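Local coordinates for fructooligosaccharide ABC transporter substrate-binding protein FusA (Streptococcus pneumoniae, PDB 5G5Y), which binds kestose, nystose and longer fructooligosaccharides, but not sucrose, and serves as the solute-binding component of the FusABC-MsmK ABC transporter that imports them, at residues W252-I256 with N273-G277; D179-F185 with K263-F268; N191-L197 with Y267-D271. One frame throughout, in Å; residues are numbered along the deposited sequence.

Contact 1 (W252-I256 with N273-G277); sequences WNSYI and NNVTG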
# COMPACT_ATOMS: atom_id res chain seq x y z
N TRP A 252 -6.93 -15.03 -8.30
CA TRP A 252 -5.54 -15.14 -7.84
C TRP A 252 -5.07 -16.59 -7.83
O TRP A 252 -3.98 -16.91 -8.28
CB TRP A 252 -5.45 -14.55 -6.45
CG TRP A 252 -4.13 -14.76 -5.74
CD1 TRP A 252 -3.91 -15.54 -4.63
CD2 TRP A 252 -2.87 -14.12 -6.05
NE1 TRP A 252 -2.59 -15.44 -4.24
CE2 TRP A 252 -1.93 -14.58 -5.09
CE3 TRP A 252 -2.44 -13.23 -7.04
CZ2 TRP A 252 -0.58 -14.19 -5.10
CZ3 TRP A 252 -1.10 -12.83 -7.06
CH2 TRP A 252 -0.19 -13.31 -6.08
N ASN A 253 -5.92 -17.48 -7.31
CA ASN A 253 -5.58 -18.91 -7.26
C ASN A 253 -5.28 -19.50 -8.63
O ASN A 253 -4.28 -20.18 -8.79
CB ASN A 253 -6.68 -19.71 -6.54
CG ASN A 253 -6.62 -19.52 -5.02
OD1 ASN A 253 -5.56 -19.33 -4.45
ND2 ASN A 253 -7.76 -19.61 -4.37
N SER A 254 -6.08 -19.19 -9.63
CA SER A 254 -5.80 -19.68 -10.98
C SER A 254 -4.53 -19.07 -11.62
O SER A 254 -3.75 -19.76 -12.28
CB SER A 254 -7.00 -19.43 -11.90
OG SER A 254 -6.58 -19.63 -13.25
N TYR A 255 -4.35 -17.77 -11.40
CA TYR A 255 -3.21 -17.00 -11.94
C TYR A 255 -1.90 -17.57 -11.43
O TYR A 255 -0.98 -17.83 -12.20
CB TYR A 255 -3.35 -15.56 -11.45
CG TYR A 255 -2.46 -14.50 -12.02
CD1 TYR A 255 -2.61 -14.08 -13.34
CD2 TYR A 255 -1.57 -13.79 -11.21
CE1 TYR A 255 -1.85 -13.03 -13.86
CE2 TYR A 255 -0.81 -12.74 -11.71
CZ TYR A 255 -0.97 -12.35 -13.03
OH TYR A 255 -0.24 -11.33 -13.57
N ILE A 256 -1.82 -17.77 -10.12
CA ILE A 256 -0.59 -18.36 -9.56
C ILE A 256 -0.39 -19.85 -9.88
O ILE A 256 0.74 -20.32 -9.90
CB ILE A 256 -0.43 -18.07 -8.05
CG1 ILE A 256 -1.42 -18.84 -7.21
CG2 ILE A 256 -0.57 -16.56 -7.79
CD1 ILE A 256 -1.16 -18.70 -5.72
N ASN A 273 8.12 -13.71 -6.63
CA ASN A 273 8.21 -14.86 -5.71
C ASN A 273 6.85 -15.47 -5.36
O ASN A 273 6.74 -16.69 -5.16
CB ASN A 273 9.03 -14.48 -4.46
CG ASN A 273 10.52 -14.32 -4.78
OD1 ASN A 273 11.25 -15.31 -4.84
ND2 ASN A 273 10.98 -13.07 -5.01
N ASN A 274 5.79 -14.65 -5.34
CA ASN A 274 4.46 -15.12 -5.04
C ASN A 274 3.74 -15.76 -6.23
O ASN A 274 2.62 -16.24 -6.05
CB ASN A 274 3.59 -13.99 -4.48
CG ASN A 274 4.23 -13.28 -3.29
OD1 ASN A 274 4.36 -12.04 -3.26
ND2 ASN A 274 4.67 -14.07 -2.31
N VAL A 275 4.31 -15.70 -7.43
CA VAL A 275 3.60 -16.15 -8.63
C VAL A 275 4.45 -17.15 -9.36
O VAL A 275 4.05 -18.31 -9.45
CB VAL A 275 3.16 -14.99 -9.56
CG1 VAL A 275 2.42 -15.50 -10.79
CG2 VAL A 275 2.26 -14.05 -8.78
N THR A 276 5.60 -16.73 -9.90
CA THR A 276 6.48 -17.64 -10.64
C THR A 276 7.58 -18.29 -9.77
O THR A 276 8.23 -19.22 -10.22
CB THR A 276 7.08 -16.97 -11.87
OG1 THR A 276 7.72 -15.73 -11.50
CG2 THR A 276 5.97 -16.75 -12.91
N GLY A 277 7.76 -17.80 -8.55
CA GLY A 277 8.66 -18.41 -7.58
C GLY A 277 10.00 -17.73 -7.45
O GLY A 277 10.29 -16.70 -8.10
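With W252 CG swung opposite its backbone nitrogen (chi1 171°), the indole extends from the first turn of helix 252-260 toward V275, whose two methyls are set by a chi1 of -179°: CG2 lies beside the backbone N and CG1 beside the carbonyl carbon. This is helix-on-loop packing at the substrate-binding side of a solute-binding protein: the first turn of helix 252-260 against the 3-10 turn and loop after strand 264-269. V275 divides its branches between partners. CG2 meets the far corner of the indole, 3.7 Å from W252 CH2, and also reaches the branch methyl of isoleucine, 3.9 Å from I256 CG2. CG1, the neighbouring branch, makes a looser approach of 4.3 Å to Y255 CE2.

The helix side of this apolar cluster is built by residues four apart. The backbone bond from I256 N to W252 O, 3.0 Å, closes the turn, and I256 CG2 sits above the centre of the W252 ring, 3.4 Å from its plane. That methyl therefore touches indole, valine and loop backbone together. Y255 has its polar end elsewhere, since its hydroxyl is taken up by F268 in the adjoining strand.

N274, which binds substrate, takes part through its stem and backbone: its CB is 4.2 Å from W252 CH2, a van der Waals contact that does not engage the amide end. The junction is mainly apolar and includes the stem of a binding residue; N274 O rests 3.6 Å from I256 CG2.

Contact 2 (D179-F185 with K263-F268); sequences DEIPFSF and KFGVYF. With CA (calcium ion), chain C.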
# COMPACT_ATOMS: atom_id res chain seq x y z
N ASP A 179 1.37 -23.85 -25.69
CA ASP A 179 0.93 -23.69 -24.30
C ASP A 179 1.37 -22.34 -23.67
O ASP A 179 0.85 -21.93 -22.64
CB ASP A 179 1.42 -24.87 -23.45
CG ASP A 179 2.95 -24.96 -23.35
OD1 ASP A 179 3.72 -24.72 -24.33
OD2 ASP A 179 3.41 -25.35 -22.27
N GLU A 180 2.31 -21.66 -24.32
CA GLU A 180 2.83 -20.37 -23.84
C GLU A 180 1.68 -19.33 -23.82
O GLU A 180 0.95 -19.18 -24.82
CB GLU A 180 3.99 -19.90 -24.71
CG GLU A 180 5.32 -20.64 -24.53
CD GLU A 180 5.47 -21.95 -25.34
OE1 GLU A 180 4.53 -22.33 -26.07
OE2 GLU A 180 6.55 -22.61 -25.24
N ILE A 181 1.52 -18.66 -22.69
CA ILE A 181 0.57 -17.56 -22.53
C ILE A 181 1.44 -16.32 -22.58
O ILE A 181 2.14 -16.04 -21.62
CB ILE A 181 -0.20 -17.64 -21.20
CG1 ILE A 181 -0.93 -18.99 -21.09
CG2 ILE A 181 -1.20 -16.49 -21.09
CD1 ILE A 181 -1.59 -19.25 -19.76
N PRO A 182 1.44 -15.59 -23.71
CA PRO A 182 2.40 -14.50 -23.81
C PRO A 182 2.28 -13.40 -22.76
O PRO A 182 3.30 -12.94 -22.24
CB PRO A 182 2.15 -13.95 -25.21
CG PRO A 182 1.63 -15.18 -25.96
CD PRO A 182 0.73 -15.81 -24.99
N PHE A 183 1.04 -12.97 -22.49
CA PHE A 183 0.75 -11.78 -21.65
C PHE A 183 -0.45 -12.07 -20.75
O PHE A 183 -1.49 -12.47 -21.23
CB PHE A 183 0.46 -10.62 -22.60
CG PHE A 183 0.39 -9.26 -21.98
CD1 PHE A 183 1.55 -8.49 -21.83
CD2 PHE A 183 -0.83 -8.66 -21.66
CE1 PHE A 183 1.50 -7.20 -21.32
CE2 PHE A 183 -0.88 -7.36 -21.15
CZ PHE A 183 0.28 -6.65 -20.98
N SER A 184 -0.28 -11.90 -19.43
CA SER A 184 -1.37 -12.15 -18.50
C SER A 184 -1.38 -11.12 -17.38
O SER A 184 -0.40 -10.44 -17.13
CB SER A 184 -1.28 -13.55 -17.90
OG SER A 184 -2.53 -13.89 -17.35
N PHE A 185 -2.53 -11.02 -16.74
CA PHE A 185 -2.80 -10.09 -15.68
C PHE A 185 -4.09 -10.48 -15.05
O PHE A 185 -4.83 -11.34 -15.59
CB PHE A 185 -2.88 -8.66 -16.24
CG PHE A 185 -3.82 -8.53 -17.43
CD1 PHE A 185 -5.20 -8.33 -17.23
CD2 PHE A 185 -3.34 -8.62 -18.71
CE1 PHE A 185 -6.07 -8.22 -18.34
CE2 PHE A 185 -4.20 -8.49 -19.82
CZ PHE A 185 -5.56 -8.29 -19.63
N LYS A 263 3.94 -20.64 -17.23
CA LYS A 263 3.23 -20.53 -18.51
C LYS A 263 3.21 -19.10 -19.09
O LYS A 263 2.85 -18.89 -20.26
CB LYS A 263 1.81 -21.05 -18.36
CG LYS A 263 1.72 -22.56 -18.08
CD LYS A 263 2.02 -23.37 -19.35
CE LYS A 263 2.14 -24.87 -19.09
NZ LYS A 263 1.01 -25.40 -18.28
N PHE A 264 3.63 -18.13 -18.27
CA PHE A 264 3.50 -16.72 -18.63
C PHE A 264 4.76 -16.20 -19.32
O PHE A 264 5.89 -16.52 -18.91
CB PHE A 264 3.24 -15.87 -17.39
CG PHE A 264 1.92 -16.10 -16.70
CD1 PHE A 264 0.76 -16.45 -17.39
CD2 PHE A 264 1.84 -15.88 -15.33
CE1 PHE A 264 -0.43 -16.57 -16.72
CE2 PHE A 264 0.65 -16.01 -14.66
CZ PHE A 264 -0.49 -16.36 -15.35
N GLY A 265 4.57 -15.41 -20.38
CA GLY A 265 5.66 -14.70 -20.99
C GLY A 265 5.96 -13.41 -20.24
O GLY A 265 7.11 -13.16 -19.84
N VAL A 266 4.94 -12.57 -20.12
CA VAL A 266 4.99 -11.30 -19.39
C VAL A 266 3.79 -11.32 -18.49
O VAL A 266 2.70 -11.66 -18.94
CB VAL A 266 4.97 -10.07 -20.34
CG1 VAL A 266 4.80 -8.75 -19.56
CG2 VAL A 266 6.22 -10.03 -21.21
N TYR A 267 3.97 -11.00 -17.21
CA TYR A 267 2.84 -10.90 -16.30
C TYR A 267 3.12 -9.82 -15.24
O TYR A 267 4.22 -9.29 -15.19
CB TYR A 267 2.50 -12.26 -15.63
CG TYR A 267 3.46 -12.66 -14.52
CD1 TYR A 267 4.73 -13.17 -14.81
CD2 TYR A 267 3.13 -12.46 -13.21
CE1 TYR A 267 5.62 -13.54 -13.78
CE2 TYR A 267 4.00 -12.79 -12.17
CZ TYR A 267 5.24 -13.32 -12.45
OH TYR A 267 6.05 -13.63 -11.38
N PHE A 268 2.10 -9.49 -14.47
CA PHE A 268 2.18 -8.42 -13.45
C PHE A 268 1.93 -8.97 -12.05
O PHE A 268 1.01 -9.74 -11.83
CB PHE A 268 1.16 -7.30 -13.76
CG PHE A 268 1.33 -6.70 -15.11
CD1 PHE A 268 0.86 -7.36 -16.23
CD2 PHE A 268 1.98 -5.47 -15.27
CE1 PHE A 268 1.05 -6.83 -17.49
CE2 PHE A 268 2.17 -4.94 -16.53
CZ PHE A 268 1.69 -5.61 -17.65
CA CA C . 5.32 -24.80 -25.71
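The F268 ring presents its edge to the face of F183, an offset edge-to-face pair with planes 80° apart and centroids 5.5 Å apart. The pair lies at one end of a parallel beta pairing in which 181-183, an outermost strand of a mixed sheet, runs beside 264-269. F183 CD1 also packs on V266, its neighbour on the same sheet face.

On the face carrying I181 and F264, the two side chains lie alongside each other, I181 CB meeting the edge of the F264 ring. S184 comes over that ring's face, its CB 3.4 Å from F264 CE1, while its hydroxyl bonds to D244. The backbone fixes the register: I181 N donates to K263 O at 2.8 Å, and S184 N to V266 O at 3.0 Å.

At the other end, D179 and E180 bind calcium, D179 through OD1 and E180 through both carboxylate oxygens; D171, N173, N175 and E177 complete the site. The K263 chain crosses D179 at about a right angle, its CE 3.5 Å from D179 OD2, with the charged NZ farther off. S184 O, which has no hydrogen-bond partner, lies in the plane of the F268 ring at its edge, 3.4 Å from F268 CD1.

Contact 3 (N191-L197 with Y267-D271); sequences NEDFKFL and YFTWD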
# COMPACT_ATOMS: atom_id res chain seq x y z
N ASN A 191 -2.30 -5.35 -7.65
CA ASN A 191 -0.90 -5.62 -8.03
C ASN A 191 -0.68 -6.41 -9.31
O ASN A 191 0.45 -6.48 -9.79
CB ASN A 191 -0.21 -6.32 -6.85
CG ASN A 191 -0.27 -5.51 -5.57
OD1 ASN A 191 -0.47 -4.28 -5.58
ND2 ASN A 191 -0.10 -6.19 -4.44
N GLU A 192 -1.73 -7.01 -9.84
CA GLU A 192 -1.68 -7.89 -10.98
C GLU A 192 -2.29 -7.29 -12.24
O GLU A 192 -2.39 -7.95 -13.26
CB GLU A 192 -2.33 -9.25 -10.62
CG GLU A 192 -1.52 -10.09 -9.63
CD GLU A 192 -1.49 -9.57 -8.22
OE1 GLU A 192 -2.54 -9.23 -7.68
OE2 GLU A 192 -0.41 -9.46 -7.63
N ASP A 193 -2.65 -6.02 -12.20
CA ASP A 193 -3.20 -5.34 -13.36
C ASP A 193 -2.10 -4.84 -14.31
O ASP A 193 -0.99 -4.60 -13.87
CB ASP A 193 -4.05 -4.14 -12.91
CG ASP A 193 -4.84 -3.54 -14.05
OD1 ASP A 193 -5.53 -4.33 -14.74
OD2 ASP A 193 -4.74 -2.32 -14.35
N PHE A 194 -2.45 -4.60 -15.59
CA PHE A 194 -1.52 -4.16 -16.60
C PHE A 194 -1.26 -2.65 -16.66
O PHE A 194 -0.46 -2.21 -17.48
CB PHE A 194 -1.95 -4.65 -18.04
CG PHE A 194 -3.31 -4.18 -18.47
CD1 PHE A 194 -3.53 -2.88 -18.88
CD2 PHE A 194 -4.40 -5.04 -18.39
CE1 PHE A 194 -4.81 -2.45 -19.24
CE2 PHE A 194 -5.67 -4.60 -18.75
CZ PHE A 194 -5.87 -3.32 -19.20
N LYS A 195 -1.97 -1.85 -15.86
CA LYS A 195 -2.01 -0.38 -16.06
C LYS A 195 -0.62 0.29 -15.96
O LYS A 195 -0.41 1.37 -16.54
CB LYS A 195 -3.07 0.31 -15.17
CG LYS A 195 -2.72 0.32 -13.67
CD LYS A 195 -3.65 1.19 -12.84
CE LYS A 195 -5.14 0.85 -12.98
NZ LYS A 195 -5.44 -0.47 -12.34
N PHE A 196 0.34 -0.35 -15.28
CA PHE A 196 1.75 0.08 -15.32
C PHE A 196 2.27 0.47 -16.74
O PHE A 196 3.05 1.44 -16.91
CB PHE A 196 2.64 -1.03 -14.70
CG PHE A 196 4.09 -0.71 -14.76
CD1 PHE A 196 4.66 0.18 -13.86
CD2 PHE A 196 4.87 -1.24 -15.77
CE1 PHE A 196 6.00 0.52 -13.93
CE2 PHE A 196 6.22 -0.90 -15.85
CZ PHE A 196 6.78 -0.01 -14.93
N LEU A 197 1.83 -0.25 -17.76
CA LEU A 197 2.34 -0.02 -19.12
C LEU A 197 1.79 1.26 -19.76
O LEU A 197 2.34 1.72 -20.75
CB LEU A 197 2.01 -1.20 -20.06
CG LEU A 197 2.78 -2.51 -19.79
CD1 LEU A 197 2.44 -3.55 -20.86
CD2 LEU A 197 4.29 -2.31 -19.71
N TYR A 267 3.97 -11.00 -17.21
CA TYR A 267 2.84 -10.90 -16.30
C TYR A 267 3.12 -9.82 -15.24
O TYR A 267 4.22 -9.29 -15.19
CB TYR A 267 2.50 -12.26 -15.63
CG TYR A 267 3.46 -12.66 -14.52
CD1 TYR A 267 4.73 -13.17 -14.81
CD2 TYR A 267 3.13 -12.46 -13.21
CE1 TYR A 267 5.62 -13.54 -13.78
CE2 TYR A 267 4.00 -12.79 -12.17
CZ TYR A 267 5.24 -13.32 -12.45
OH TYR A 267 6.05 -13.63 -11.38
N PHE A 268 2.10 -9.49 -14.47
CA PHE A 268 2.18 -8.42 -13.45
C PHE A 268 1.93 -8.97 -12.05
O PHE A 268 1.01 -9.74 -11.83
CB PHE A 268 1.16 -7.30 -13.76
CG PHE A 268 1.33 -6.70 -15.11
CD1 PHE A 268 0.86 -7.36 -16.23
CD2 PHE A 268 1.98 -5.47 -15.27
CE1 PHE A 268 1.05 -6.83 -17.49
CE2 PHE A 268 2.17 -4.94 -16.53
CZ PHE A 268 1.69 -5.61 -17.65
N THR A 269 2.70 -8.49 -11.09
CA THR A 269 2.48 -8.77 -9.67
C THR A 269 3.38 -7.91 -8.82
O THR A 269 4.25 -7.22 -9.33
CB THR A 269 2.67 -10.29 -9.32
OG1 THR A 269 2.06 -10.54 -8.06
CG2 THR A 269 4.10 -10.68 -9.35
N TRP A 270 3.13 -7.91 -7.52
CA TRP A 270 3.99 -7.17 -6.60
C TRP A 270 5.40 -7.73 -6.53
O TRP A 270 6.39 -7.00 -6.66
CB TRP A 270 3.36 -7.16 -5.24
CG TRP A 270 4.12 -6.44 -4.15
CD1 TRP A 270 5.02 -6.99 -3.30
CD2 TRP A 270 3.98 -5.06 -3.76
NE1 TRP A 270 5.48 -6.04 -2.41
CE2 TRP A 270 4.86 -4.85 -2.66
CE3 TRP A 270 3.23 -3.99 -4.23
CZ2 TRP A 270 4.98 -3.63 -2.03
CZ3 TRP A 270 3.34 -2.76 -3.59
CH2 TRP A 270 4.22 -2.58 -2.50
N ASP A 271 5.48 -9.04 -6.36
CA ASP A 271 6.75 -9.73 -6.20
C ASP A 271 6.62 -11.05 -6.89
O ASP A 271 5.73 -11.81 -6.53
CB ASP A 271 7.02 -9.87 -4.69
CG ASP A 271 8.31 -10.61 -4.34
OD1 ASP A 271 8.88 -11.38 -5.16
OD2 ASP A 271 8.77 -10.42 -3.18
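The loop 191-197 and the end of strand 264-269 come nearest at E192 and T269, whose CA atoms are 4.4 Å apart, and the backbones touch through two CA-H...O contacts: a bent one, T269 CA to N191 O at 3.1 Å, and a straighter one, E192 CA to F268 O at 3.4 Å.

F268 provides the main apolar surface. The backbone atom F194 CA stands over the middle of its ring, 3.6 Å from the F268 centroid and 9° off the normal, a CH-pi contact. F194 CB continues over the rim near F268 CE1. L197 approaches differently, crossing at about a right angle with its CG in the plane of the F268 ring at the edge, 3.9 Å from F268 CZ.

Beside this cluster, E192 folds back at chi2 (71°), which carries its carboxylate to T269. The threonine hydroxyl T269 OG1 donates to E192 OE2 at 2.7 Å, using the anti lone pair of that oxygen. The bent glutamate also lies on W252 and Y255 of helix 252-260. The N191 amide passes obliquely across W270, the two planes 37° apart and N191 ND2 3.7 Å from W270 CB; N191 OD1 is hydrogen-bonded to N136.

Within the loop, D193 OD2 accepts from K195 N, forming an Asx turn, and from K195 NZ at 2.8 Å in a salt bridge. The two donors come from opposite faces of the carboxylate plane, while R450 pairs with D193 OD1.

N191 and W270 both bind substrate, although no sugar is present in this apo structure. The geometry is consistent with the CH-pi contact on F268 and the T269-E192 bond keeping N191 and W270, about 80 residues apart in the chain, side by side. D193, engaged by both K195 donors, probably stiffens the loop.

Overall arrangement
All three contacts converge on strand 264-269 and its flanks, with each pair of centres 12 Å apart. Contacts 2 and 3 share Y267 and F268 and pack together, F185 CD1 lying 3.6 Å from F194 CD2. Contact 1 joins the same strand through two probable hydrogen bonds, Y255 OH to F268 O and T276 OG1 to Y267 OH, each 2.7 Å. Substrate-binding residues gather at one end: W270 and N191 in contact 3, and N274 in contact 1, its side chain about 5 Å from that of W270. The calcium of contact 2 lies at the other end, 26.0 Å from W270 CA and not touching it; a calcium-binding site of FusA is nevertheless essential for fructooligosaccharide translocation.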